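Local coordinates for Dbv8 protein (Nonomuraea, PDB 4MFZ) that binds decanoyl-CoA and probably transfers its long acyl chain to an amine of a glycopeptide antibiotic precursor, as a GNAT-type N-acyltransferase, at residues A[52-56]-A[133-137]; A[193-197]-A[239-244]; A[198-202]-A[213-219]. One frame throughout, in Å; residues are numbered along the deposited sequence.

Contact 1 (A[52-56]-A[133-137])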
loop_
_atom_site.group_PDB
_atom_site.type_symbol
_atom_site.label_atom_id
_atom_site.label_comp_id
_atom_site.label_asym_id
_atom_site.label_seq_id
_atom_site.Cartn_x
_atom_site.Cartn_y
_atom_site.Cartn_z
ATOM N N PRO A 52 -11.902 -18.688 -13.242
ATOM C CA PRO A 52 -12.968 -17.683 -13.250
ATOM C C PRO A 52 -12.952 -16.819 -11.977
ATOM O O PRO A 52 -12.636 -17.333 -10.897
ATOM C CB PRO A 52 -14.240 -18.525 -13.293
ATOM C CG PRO A 52 -13.809 -19.827 -13.884
ATOM C CD PRO A 52 -12.439 -20.051 -13.327
ATOM N N VAL A 53 -13.278 -15.530 -12.125
ATOM C CA VAL A 53 -13.347 -14.601 -10.997
ATOM C C VAL A 53 -14.570 -14.901 -10.143
ATOM O O VAL A 53 -15.665 -15.030 -10.643
ATOM C CB VAL A 53 -13.339 -13.119 -11.447
ATOM C CG1 VAL A 53 -13.853 -12.201 -10.347
ATOM C CG2 VAL A 53 -11.939 -12.700 -11.850
ATOM N N ARG A 54 -14.347 -15.046 -8.849
ATOM C CA ARG A 54 -15.399 -15.251 -7.900
ATOM C C ARG A 54 -15.246 -14.163 -6.820
ATOM O O ARG A 54 -14.230 -14.102 -6.161
ATOM C CB ARG A 54 -15.248 -16.646 -7.296
ATOM C CG ARG A 54 -16.353 -17.008 -6.331
ATOM C CD ARG A 54 -15.892 -17.987 -5.265
ATOM N NE ARG A 54 -16.996 -18.285 -4.344
ATOM C CZ ARG A 54 -17.215 -17.689 -3.166
ATOM N NH1 ARG A 54 -16.405 -16.745 -2.713
ATOM N NH2 ARG A 54 -18.259 -18.059 -2.425
ATOM N N LEU A 55 -16.216 -13.272 -6.682
ATOM C CA LEU A 55 -16.212 -12.325 -5.571
ATOM C C LEU A 55 -17.153 -12.853 -4.471
ATOM O O LEU A 55 -18.248 -13.293 -4.781
ATOM C CB LEU A 55 -16.692 -10.949 -6.040
ATOM C CG LEU A 55 -15.807 -10.222 -7.066
ATOM C CD1 LEU A 55 -16.512 -8.981 -7.598
ATOM C CD2 LEU A 55 -14.430 -9.876 -6.489
ATOM N N PRO A 56 -16.743 -12.776 -3.186
ATOM C CA PRO A 56 -17.674 -13.099 -2.087
ATOM C C PRO A 56 -18.885 -12.153 -2.094
ATOM O O PRO A 56 -18.812 -11.032 -2.620
ATOM C CB PRO A 56 -16.820 -12.877 -0.826
ATOM C CG PRO A 56 -15.817 -11.837 -1.247
ATOM C CD PRO A 56 -15.489 -12.172 -2.690
ATOM N N TYR A 133 -12.133 -5.002 -5.122
ATOM C CA TYR A 133 -12.607 -6.165 -5.888
ATOM C C TYR A 133 -11.458 -6.939 -6.531
ATOM O O TYR A 133 -11.442 -8.151 -6.454
ATOM C CB TYR A 133 -13.681 -5.766 -6.909
ATOM C CG TYR A 133 -14.845 -5.075 -6.239
ATOM C CD1 TYR A 133 -15.567 -5.717 -5.250
ATOM C CD2 TYR A 133 -15.175 -3.759 -6.551
ATOM C CE1 TYR A 133 -16.621 -5.084 -4.604
ATOM C CE2 TYR A 133 -16.228 -3.130 -5.922
ATOM C CZ TYR A 133 -16.945 -3.809 -4.952
ATOM O OH TYR A 133 -17.986 -3.191 -4.319
ATOM N N VAL A 134 -10.472 -6.241 -7.081
ATOM C CA VAL A 134 -9.268 -6.925 -7.610
ATOM C C VAL A 134 -8.569 -7.684 -6.447
ATOM O O VAL A 134 -8.157 -8.835 -6.592
ATOM C CB VAL A 134 -8.277 -5.928 -8.248
ATOM C CG1 VAL A 134 -7.041 -6.649 -8.743
ATOM C CG2 VAL A 134 -8.918 -5.194 -9.409
ATOM N N PHE A 135 -8.473 -7.033 -5.284
ATOM C CA PHE A 135 -7.867 -7.682 -4.100
ATOM C C PHE A 135 -8.587 -8.972 -3.726
ATOM O O PHE A 135 -7.963 -10.024 -3.639
ATOM C CB PHE A 135 -7.894 -6.735 -2.929
ATOM C CG PHE A 135 -6.932 -7.083 -1.848
ATOM C CD1 PHE A 135 -5.632 -6.583 -1.875
ATOM C CD2 PHE A 135 -7.334 -7.888 -0.764
ATOM C CE1 PHE A 135 -4.727 -6.907 -0.843
ATOM C CE2 PHE A 135 -6.443 -8.197 0.258
ATOM C CZ PHE A 135 -5.139 -7.706 0.215
ATOM N N LEU A 136 -9.902 -8.889 -3.515
ATOM C CA LEU A 136 -10.702 -10.051 -3.108
ATOM C C LEU A 136 -10.660 -11.179 -4.159
ATOM O O LEU A 136 -10.482 -12.360 -3.800
ATOM C CB LEU A 136 -12.154 -9.662 -2.823
ATOM C CG LEU A 136 -12.499 -8.617 -1.757
ATOM C CD1 LEU A 136 -14.005 -8.331 -1.775
ATOM C CD2 LEU A 136 -12.026 -9.106 -0.378
ATOM N N ALA A 137 -10.787 -10.810 -5.442
ATOM C CA ALA A 137 -10.687 -11.778 -6.560
ATOM C C ALA A 137 -9.353 -12.549 -6.534
ATOM O O ALA A 137 -9.292 -13.698 -6.916
ATOM C CB ALA A 137 -10.850 -11.050 -7.894
HETATM O O HOH W 1 -11.490 -15.140 -7.769
#

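Contact 2 (A[193-197]-A[239-244])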
loop_
_atom_site.group_PDB
_atom_site.type_symbol
_atom_site.label_atom_id
_atom_site.label_comp_id
_atom_site.label_asym_id
_atom_site.label_seq_id
_atom_site.Cartn_x
_atom_site.Cartn_y
_atom_site.Cartn_z
ATOM N N VAL A 193 4.912 -8.360 -0.554
ATOM C CA VAL A 193 4.997 -7.560 0.692
ATOM C C VAL A 193 4.589 -8.470 1.839
ATOM O O VAL A 193 3.572 -9.171 1.744
ATOM C CB VAL A 193 4.078 -6.293 0.668
ATOM C CG1 VAL A 193 4.211 -5.470 1.957
ATOM C CG2 VAL A 193 4.384 -5.393 -0.550
ATOM N N TYR A 194 5.376 -8.460 2.908
ATOM C CA TYR A 194 5.055 -9.225 4.147
ATOM C C TYR A 194 5.085 -8.314 5.345
ATOM O O TYR A 194 5.988 -7.514 5.484
ATOM C CB TYR A 194 6.013 -10.437 4.298
ATOM C CG TYR A 194 5.791 -11.314 3.113
ATOM C CD1 TYR A 194 6.396 -11.023 1.867
ATOM C CD2 TYR A 194 4.845 -12.333 3.172
ATOM C CE1 TYR A 194 6.086 -11.786 0.731
ATOM C CE2 TYR A 194 4.554 -13.096 2.059
ATOM C CZ TYR A 194 5.167 -12.827 0.858
ATOM O OH TYR A 194 4.801 -13.601 -0.220
ATOM N N ARG A 195 4.068 -8.403 6.191
ATOM C CA ARG A 195 4.097 -7.679 7.440
ATOM C C ARG A 195 4.601 -8.612 8.540
ATOM O O ARG A 195 4.044 -9.658 8.764
ATOM C CB ARG A 195 2.711 -7.149 7.806
ATOM C CG ARG A 195 2.672 -6.547 9.214
ATOM C CD ARG A 195 1.490 -5.613 9.442
ATOM N NE ARG A 195 1.657 -4.921 10.728
ATOM C CZ ARG A 195 0.957 -3.852 11.107
ATOM N NH1 ARG A 195 0.023 -3.316 10.304
ATOM N NH2 ARG A 195 1.196 -3.293 12.293
ATOM N N LEU A 196 5.663 -8.217 9.226
ATOM C CA LEU A 196 6.185 -9.039 10.302
ATOM C C LEU A 196 6.119 -8.206 11.575
ATOM O O LEU A 196 6.931 -7.315 11.779
ATOM C CB LEU A 196 7.626 -9.539 10.014
ATOM C CG LEU A 196 8.059 -10.176 8.682
ATOM C CD1 LEU A 196 9.577 -10.416 8.619
ATOM C CD2 LEU A 196 7.290 -11.463 8.399
ATOM N N GLY A 197 5.137 -8.494 12.415
ATOM C CA GLY A 197 4.892 -7.686 13.612
ATOM C C GLY A 197 4.489 -6.290 13.192
ATOM O O GLY A 197 3.542 -6.137 12.409
ATOM N N PHE A 239 13.365 -14.734 8.125
ATOM C CA PHE A 239 12.066 -14.998 7.501
ATOM C C PHE A 239 12.252 -15.142 5.992
ATOM O O PHE A 239 11.736 -16.105 5.401
ATOM C CB PHE A 239 11.060 -13.878 7.813
ATOM C CG PHE A 239 9.737 -14.025 7.106
ATOM C CD1 PHE A 239 8.707 -14.778 7.669
ATOM C CD2 PHE A 239 9.505 -13.377 5.881
ATOM C CE1 PHE A 239 7.481 -14.903 7.017
ATOM C CE2 PHE A 239 8.278 -13.497 5.234
ATOM C CZ PHE A 239 7.267 -14.256 5.803
ATOM N N PHE A 240 12.966 -14.195 5.384
ATOM C CA PHE A 240 13.101 -14.178 3.928
ATOM C C PHE A 240 14.091 -15.229 3.424
ATOM O O PHE A 240 14.022 -15.651 2.270
ATOM C CB PHE A 240 13.429 -12.768 3.405
ATOM C CG PHE A 240 12.265 -11.818 3.498
ATOM C CD1 PHE A 240 11.161 -11.954 2.636
ATOM C CD2 PHE A 240 12.231 -10.828 4.483
ATOM C CE1 PHE A 240 10.061 -11.102 2.757
ATOM C CE2 PHE A 240 11.130 -9.981 4.605
ATOM C CZ PHE A 240 10.047 -10.124 3.733
ATOM N N GLU A 241 15.009 -15.646 4.295
ATOM C CA GLU A 241 15.918 -16.749 3.990
ATOM C C GLU A 241 15.158 -18.077 4.027
ATOM O O GLU A 241 15.353 -18.950 3.173
ATOM C CB GLU A 241 17.089 -16.753 4.983
ATOM C CG GLU A 241 17.924 -18.028 4.990
ATOM C CD GLU A 241 18.664 -18.286 3.680
ATOM O OE1 GLU A 241 19.078 -19.453 3.468
ATOM O OE2 GLU A 241 18.837 -17.345 2.864
ATOM N N ARG A 242 14.294 -18.227 5.021
ATOM C CA ARG A 242 13.453 -19.404 5.091
ATOM C C ARG A 242 12.483 -19.496 3.900
ATOM O O ARG A 242 12.302 -20.578 3.329
ATOM C CB ARG A 242 12.678 -19.437 6.412
ATOM C CG ARG A 242 11.728 -20.608 6.534
ATOM C CD ARG A 242 10.909 -20.526 7.809
ATOM N NE ARG A 242 11.663 -20.974 8.981
ATOM C CZ ARG A 242 11.817 -22.254 9.333
ATOM N NH1 ARG A 242 11.267 -23.220 8.599
ATOM N NH2 ARG A 242 12.521 -22.577 10.419
ATOM N N HIS A 243 11.848 -18.382 3.537
ATOM C CA HIS A 243 10.744 -18.449 2.565
ATOM C C HIS A 243 11.065 -17.983 1.159
ATOM O O HIS A 243 10.357 -18.355 0.217
ATOM C CB HIS A 243 9.518 -17.724 3.080
ATOM C CG HIS A 243 9.037 -18.216 4.421
ATOM N ND1 HIS A 243 8.416 -19.408 4.579
ATOM C CD2 HIS A 243 9.090 -17.624 5.692
ATOM C CE1 HIS A 243 8.089 -19.578 5.881
ATOM N NE2 HIS A 243 8.505 -18.482 6.564
ATOM N N PHE A 244 12.089 -17.138 1.012
ATOM C CA PHE A 244 12.510 -16.606 -0.298
ATOM C C PHE A 244 14.024 -16.675 -0.426
ATOM O O PHE A 244 14.671 -15.657 -0.684
ATOM C CB PHE A 244 12.007 -15.171 -0.495
ATOM C CG PHE A 244 10.501 -15.069 -0.470
ATOM C CD1 PHE A 244 9.817 -14.955 0.738
ATOM C CD2 PHE A 244 9.766 -15.141 -1.651
ATOM C CE1 PHE A 244 8.425 -14.901 0.766
ATOM C CE2 PHE A 244 8.379 -15.082 -1.629
ATOM C CZ PHE A 244 7.709 -14.973 -0.426
#

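Contact 3 (A[198-202]-A[213-219]). With MFK (decanoyl-CoA), chain B.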
loop_
_atom_site.group_PDB
_atom_site.type_symbol
_atom_site.label_atom_id
_atom_site.label_comp_id
_atom_site.label_asym_id
_atom_site.label_seq_id
_atom_site.Cartn_x
_atom_site.Cartn_y
_atom_site.Cartn_z
ATOM N N ARG A 198 5.244 -5.280 13.627
ATOM C CA ARG A 198 4.883 -3.880 13.364
ATOM C C ARG A 198 5.273 -3.353 11.977
ATOM O O ARG A 198 4.782 -2.301 11.577
ATOM C CB ARG A 198 5.493 -2.964 14.427
ATOM C CG ARG A 198 5.092 -1.472 14.390
ATOM C CD ARG A 198 3.600 -1.213 14.691
ATOM N NE ARG A 198 3.183 0.204 14.560
ATOM C CZ ARG A 198 3.105 0.859 13.395
ATOM N NH1 ARG A 198 3.392 0.234 12.250
ATOM N NH2 ARG A 198 2.696 2.130 13.351
ATOM N N LEU A 199 6.186 -4.034 11.286
ATOM C CA LEU A 199 6.780 -3.457 10.082
ATOM C C LEU A 199 6.459 -4.281 8.852
ATOM O O LEU A 199 6.213 -5.490 8.967
ATOM C CB LEU A 199 8.319 -3.337 10.242
ATOM C CG LEU A 199 8.898 -2.626 11.472
ATOM C CD1 LEU A 199 10.422 -2.495 11.357
ATOM C CD2 LEU A 199 8.330 -1.239 11.691
ATOM N N GLN A 200 6.489 -3.628 7.688
ATOM C CA GLN A 200 6.273 -4.295 6.387
ATOM C C GLN A 200 7.562 -4.294 5.532
ATOM O O GLN A 200 8.356 -3.361 5.577
ATOM C CB GLN A 200 5.165 -3.607 5.575
ATOM C CG GLN A 200 3.717 -3.812 6.045
ATOM C CD GLN A 200 2.744 -2.884 5.318
ATOM O OE1 GLN A 200 3.128 -1.811 4.853
ATOM N NE2 GLN A 200 1.479 -3.279 5.240
ATOM N N TYR A 201 7.767 -5.348 4.759
ATOM C CA TYR A 201 8.977 -5.458 3.963
ATOM C C TYR A 201 8.547 -5.869 2.572
ATOM O O TYR A 201 7.758 -6.805 2.437
ATOM C CB TYR A 201 9.888 -6.549 4.529
ATOM C CG TYR A 201 10.273 -6.322 5.963
ATOM C CD1 TYR A 201 9.482 -6.827 7.007
ATOM C CD2 TYR A 201 11.421 -5.583 6.284
ATOM C CE1 TYR A 201 9.825 -6.587 8.337
ATOM C CE2 TYR A 201 11.778 -5.355 7.611
ATOM C CZ TYR A 201 10.983 -5.860 8.628
ATOM O OH TYR A 201 11.350 -5.613 9.934
ATOM N N ASN A 202 9.057 -5.190 1.549
ATOM C CA ASN A 202 8.828 -5.671 0.195
ATOM C C ASN A 202 10.110 -6.139 -0.492
ATOM O O ASN A 202 11.167 -5.565 -0.314
ATOM C CB ASN A 202 8.058 -4.673 -0.659
ATOM C CG ASN A 202 8.853 -3.447 -0.979
ATOM O OD1 ASN A 202 9.135 -2.630 -0.092
ATOM N ND2 ASN A 202 9.184 -3.273 -2.263
ATOM N N LEU A 213 15.497 -5.088 0.598
ATOM C CA LEU A 213 14.180 -5.065 1.232
ATOM C C LEU A 213 13.685 -3.637 1.339
ATOM O O LEU A 213 14.360 -2.804 1.934
ATOM C CB LEU A 213 14.202 -5.687 2.636
ATOM C CG LEU A 213 14.427 -7.190 2.859
ATOM C CD1 LEU A 213 14.164 -7.483 4.327
ATOM C CD2 LEU A 213 13.552 -8.065 1.973
ATOM N N GLY A 214 12.527 -3.331 0.764
ATOM C CA GLY A 214 11.924 -2.024 1.000
ATOM C C GLY A 214 11.252 -2.116 2.365
ATOM O O GLY A 214 10.526 -3.066 2.613
ATOM N N LEU A 215 11.532 -1.178 3.262
ATOM C CA LEU A 215 10.952 -1.218 4.602
ATOM C C LEU A 215 9.902 -0.134 4.680
ATOM O O LEU A 215 10.162 0.968 4.236
ATOM C CB LEU A 215 12.035 -1.043 5.696
ATOM C CG LEU A 215 11.616 -1.309 7.154
ATOM C CD1 LEU A 215 12.703 -1.987 7.966
ATOM C CD2 LEU A 215 11.167 -0.022 7.830
ATOM N N HIS A 216 8.702 -0.466 5.187
ATOM C CA HIS A 216 7.589 0.489 5.320
ATOM C C HIS A 216 6.937 0.390 6.687
ATOM O O HIS A 216 6.741 -0.724 7.222
ATOM C CB HIS A 216 6.551 0.286 4.219
ATOM C CG HIS A 216 7.094 0.535 2.825
ATOM N ND1 HIS A 216 6.739 1.608 2.083
ATOM C CD2 HIS A 216 8.044 -0.171 2.062
ATOM C CE1 HIS A 216 7.395 1.577 0.891
ATOM N NE2 HIS A 216 8.202 0.489 0.886
ATOM N N ILE A 217 6.618 1.543 7.274
ATOM C CA ILE A 217 5.937 1.594 8.582
ATOM C C ILE A 217 4.452 1.891 8.376
ATOM O O ILE A 217 4.088 3.017 8.014
ATOM C CB ILE A 217 6.563 2.613 9.555
ATOM C CG1 ILE A 217 8.036 2.251 9.814
ATOM C CG2 ILE A 217 5.777 2.652 10.866
ATOM C CD1 ILE A 217 8.835 3.331 10.507
ATOM N N PRO A 218 3.592 0.874 8.562
ATOM C CA PRO A 218 2.190 1.191 8.310
ATOM C C PRO A 218 1.643 1.984 9.469
ATOM O O PRO A 218 2.280 2.072 10.542
ATOM C CB PRO A 218 1.498 -0.177 8.186
ATOM C CG PRO A 218 2.443 -1.166 8.789
ATOM C CD PRO A 218 3.808 -0.526 8.956
ATOM N N GLU A 219 0.499 2.610 9.213
ATOM C CA GLU A 219 -0.165 3.445 10.195
ATOM C C GLU A 219 -0.788 2.657 11.328
ATOM O O GLU A 219 -0.706 3.086 12.472
ATOM C CB GLU A 219 -1.253 4.254 9.531
ATOM C CG GLU A 219 -2.029 5.060 10.533
ATOM C CD GLU A 219 -2.147 6.473 10.073
ATOM O OE1 GLU A 219 -2.465 6.657 8.873
ATOM O OE2 GLU A 219 -1.897 7.374 10.902
HETATM C CCG MFK B . 12.345 5.410 13.073
HETATM C CCF MFK B . 13.415 4.548 12.404
HETATM C CCE MFK B . 12.902 4.063 11.065
HETATM C CCD MFK B . 13.103 5.163 10.053
HETATM C CCC MFK B . 13.131 4.534 8.675
HETATM C CCB MFK B . 11.961 5.026 7.859
HETATM C CCA MFK B . 12.227 4.658 6.410
HETATM C CBZ MFK B . 11.177 3.645 5.983
HETATM C CAK MFK B . 10.258 4.276 4.954
HETATM C CAJ MFK B . 8.827 4.337 5.506
HETATM O OAL MFK B . 8.375 3.465 6.256
HETATM S SAI MFK B . 7.922 5.727 4.942
HETATM C CAH MFK B . 6.323 5.557 5.842
HETATM C CAG MFK B . 6.445 5.906 7.329
HETATM N NAF MFK B . 5.130 5.638 7.935
HETATM C CAE MFK B . 4.398 6.586 8.549
HETATM O OAM MFK B . 4.768 7.747 8.709
HETATM C CAD MFK B . 3.041 6.100 9.100
HETATM C CAC MFK B . 2.409 7.193 9.984
HETATM N NAB MFK B . 3.319 7.569 11.085
HETATM C CAA MFK B . 3.135 7.015 12.293
HETATM O OAO MFK B . 2.236 6.193 12.524
HETATM C CAN MFK B . 4.077 7.479 13.413
HETATM O OAU MFK B . 4.806 8.664 13.018
HETATM C CAP MFK B . 5.043 6.375 13.898
HETATM C CAR MFK B . 5.873 5.872 12.726
HETATM C CAS MFK B . 4.317 5.182 14.512
HETATM C CAQ MFK B . 5.977 6.965 14.950
HETATM O OAT MFK B . 5.181 7.439 16.014
HETATM P PAV MFK B . 5.700 7.467 17.540
HETATM O OAX MFK B . 6.232 6.156 17.944
HETATM O OAW MFK B . 4.631 8.096 18.370
HETATM O OAY MFK B . 6.916 8.497 17.310
HETATM P PAZ MFK B . 7.678 9.375 18.416
HETATM O OBA MFK B . 9.009 9.851 17.717
HETATM O OBB MFK B . 7.963 8.651 19.673
HETATM O "O5'" MFK B . 6.845 10.750 18.518
HETATM C "C5'" MFK B . 7.219 11.828 19.346
HETATM C "C4'" MFK B . 6.124 12.894 19.230
HETATM O "O4'" MFK B . 5.582 13.085 17.865
HETATM C "C3'" MFK B . 4.914 12.523 20.052
HETATM O "O3'" MFK B . 4.309 13.741 20.488
HETATM P PBV MFK B . 3.837 13.864 22.034
HETATM O OBW MFK B . 2.552 12.939 22.066
HETATM O OBY MFK B . 3.423 15.428 22.189
HETATM O OBX MFK B . 4.773 13.358 23.035
HETATM C "C2'" MFK B . 4.047 11.813 19.008
HETATM O "O2'" MFK B . 2.680 11.729 19.362
HETATM C "C1'" MFK B . 4.195 12.713 17.819
HETATM N N9 MFK B . 3.910 11.986 16.554
HETATM C C8 MFK B . 4.707 11.097 15.951
HETATM N N7 MFK B . 4.089 10.685 14.835
HETATM C C5 MFK B . 2.937 11.363 14.721
HETATM C C4 MFK B . 2.837 12.160 15.790
HETATM N N3 MFK B . 1.792 12.991 15.924
HETATM C C2 MFK B . 0.621 13.023 15.010
HETATM N N1 MFK B . 0.847 12.097 13.882
HETATM C C6 MFK B . 1.956 11.348 13.794
HETATM N N6 MFK B . 2.109 10.538 12.749
HETATM O O HOH W 2 0.971 4.572 14.152
#

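Contact 1 (A[52-56]-A[133-137])
Leu55 presses its forked end against one side of helix 130-148, between the residues one turn apart, Tyr133 and Ala137. Its CG lies anti to its own carbonyl carbon (chi1 -65°), which swings the two methyls from the extended loop toward the helix, where they divide the work. Leu55 CD2 sits on the helix backbone, 3.5 Å from Tyr133 O, and also reaches Ala137 CB at 4.0 Å. Leu55 CD1 instead meets the phenol ring obliquely, 4.1 Å from Tyr133 CD1, the two side chains crossing at about a right angle. Tyr133 O is not left to the methyl alone, since it accepts the helical bond from Ala137 N. The far end of the tyrosine is held elsewhere, its OH hydrogen-bonded to Ile78 O.

Val53 and Pro56, before and after Leu55 in the loop, extend the apolar seam. Val53 has CG1 anti to its backbone N (chi1 162°), and this branch touches the small Ala137 methyl, CG1 to CB 4.0 Å. Pro56 lays its ring against Leu136, with Pro56 CG 4.0 Å from Leu136 CD1.

No direct hydrogen bond joins the segments; a water does so instead, accepting from Arg54 N and donating to Ala137 O at 2.8 Å. The Arg54 guanidinium makes a salt bridge with Glu60 of helix 58-67. Trp92, Leu95 and His99 of helix 89-104 and Ala61 and Leu64 of helix 58-67 also pack on the loop residues. This is loop-on-helix packing within the helical N-terminal half of the protein: the extended connection between helices 37-46 and 58-67 is laid across helix 130-148, far from the acyl-CoA site.

Contact 2 (A[193-197]-A[239-244])
An aromatic cluster of Tyr194, Phe239 and Phe244 forms the heart of this strand-on-helix contact in the GNAT-like C-terminal domain, where the last turn of helix 226-243 packs on edge strand 193-196. Tyr194 and Leu196, alternate residues of the strand, both point to the helix.

Leu196 sets one methyl squarely over a face of the Phe239 ring, a CH-pi contact with CD2 3.5 Å from the ring centroid and only 5° off its normal. The opposite face of that ring takes His243 CD2, near its rim, so the phenyl is held between Leu196 of the strand and His243 one turn on in its own helix. Phe239 CG stands anti to its backbone N (chi1 175°), which carries the ring out to the strand.

Tyr194 is met by three phenylalanines. Its CB lies 3.9 Å from Phe239 CE2, and the two rings are inclined at 49°. Tyr194 CD1 comes to the edge of the Phe240 ring, 3.8 Å from CE1. Phe244, the first residue to leave helical geometry, approaches from the opposite direction and brings CZ to 3.6 Å from Tyr194 CZ. The hydroxyl, at the edge of the Phe244 ring, hydrogen-bonds to Gly191 O just ahead of the strand.

The cluster continues into its surroundings: His146 and Phe145 of helix 130-148 lie against Tyr194, and Phe240 also packs on Tyr201 and Leu203 of strand 199-205. Helix 226-243 thus covers one side of the sheet margin, while Val193, pointing the other way, packs on helix 182-192.

Contact 3 (A[198-202]-A[213-219])
A beta hairpin, strands 199-205 and 211-216, supplies this contact and one wall of the decanoyl-CoA pocket. Gln200 with His216 and Asn202 with Gly214 are antiparallel hydrogen-bonded pairs, each closed by two backbone bonds; Tyr201 and Leu215 form the non-hydrogen-bonded pair between them. On the face of Tyr201 and Leu215 the side chains run side by side, and Leu215 CD1 comes obliquely to the tyrosine ring, 3.5 Å from CE2. Gln200, on the other face, crosses Pro218, its CD 3.9 Å from Pro218 CG.

Beyond the strands Arg198 takes over. Its chain bends at chi2 (66°), bringing the guanidinium end-on to one carbonyl, so that NH1 and NH2 lie 2.7 and 2.8 Å from Pro218 O. Neither bond is straight, as expected when two donors share one acceptor.

Ile217 meets the ligand through its backbone: its N donates to the thioester oxygen OAL at 2.8 Å, and the ligand's NAF donates to Ile217 O at 2.8 Å, nearly straight (173°). Strand-like pairing of the pantetheine arm with the residue just past strand 211-216, where this strand lies next to the parallel strand 251-256, with the thioester carbonyl held by a backbone N-H, is characteristic of the GNAT acyl-CoA site.

Contacts 2 and 3 both reach the same sheet, contact 2 through its strand only, whereas contact 1 lies in the helical N-terminal half. The centres of contacts 2 and 3 are about 11 Å apart, and contact 3 is nested in the chain loop closed by contact 2. Strand 193-196 of contact 2 is next to strand 199-205 of contact 3, with Tyr194 O 2.9 Å from Tyr201 N; Phe240 CE2 packs on Tyr201 CB at 3.7 Å. Contact 3 touches decanoyl-CoA directly, while the side chain of Leu196 in contact 2 is about 14 Å from it. Contact 1 touches neither of the other two, its nearest atoms being about 9 Å from each; its centre is about 25 Å from that of contact 2 and about 26 Å from that of contact 3.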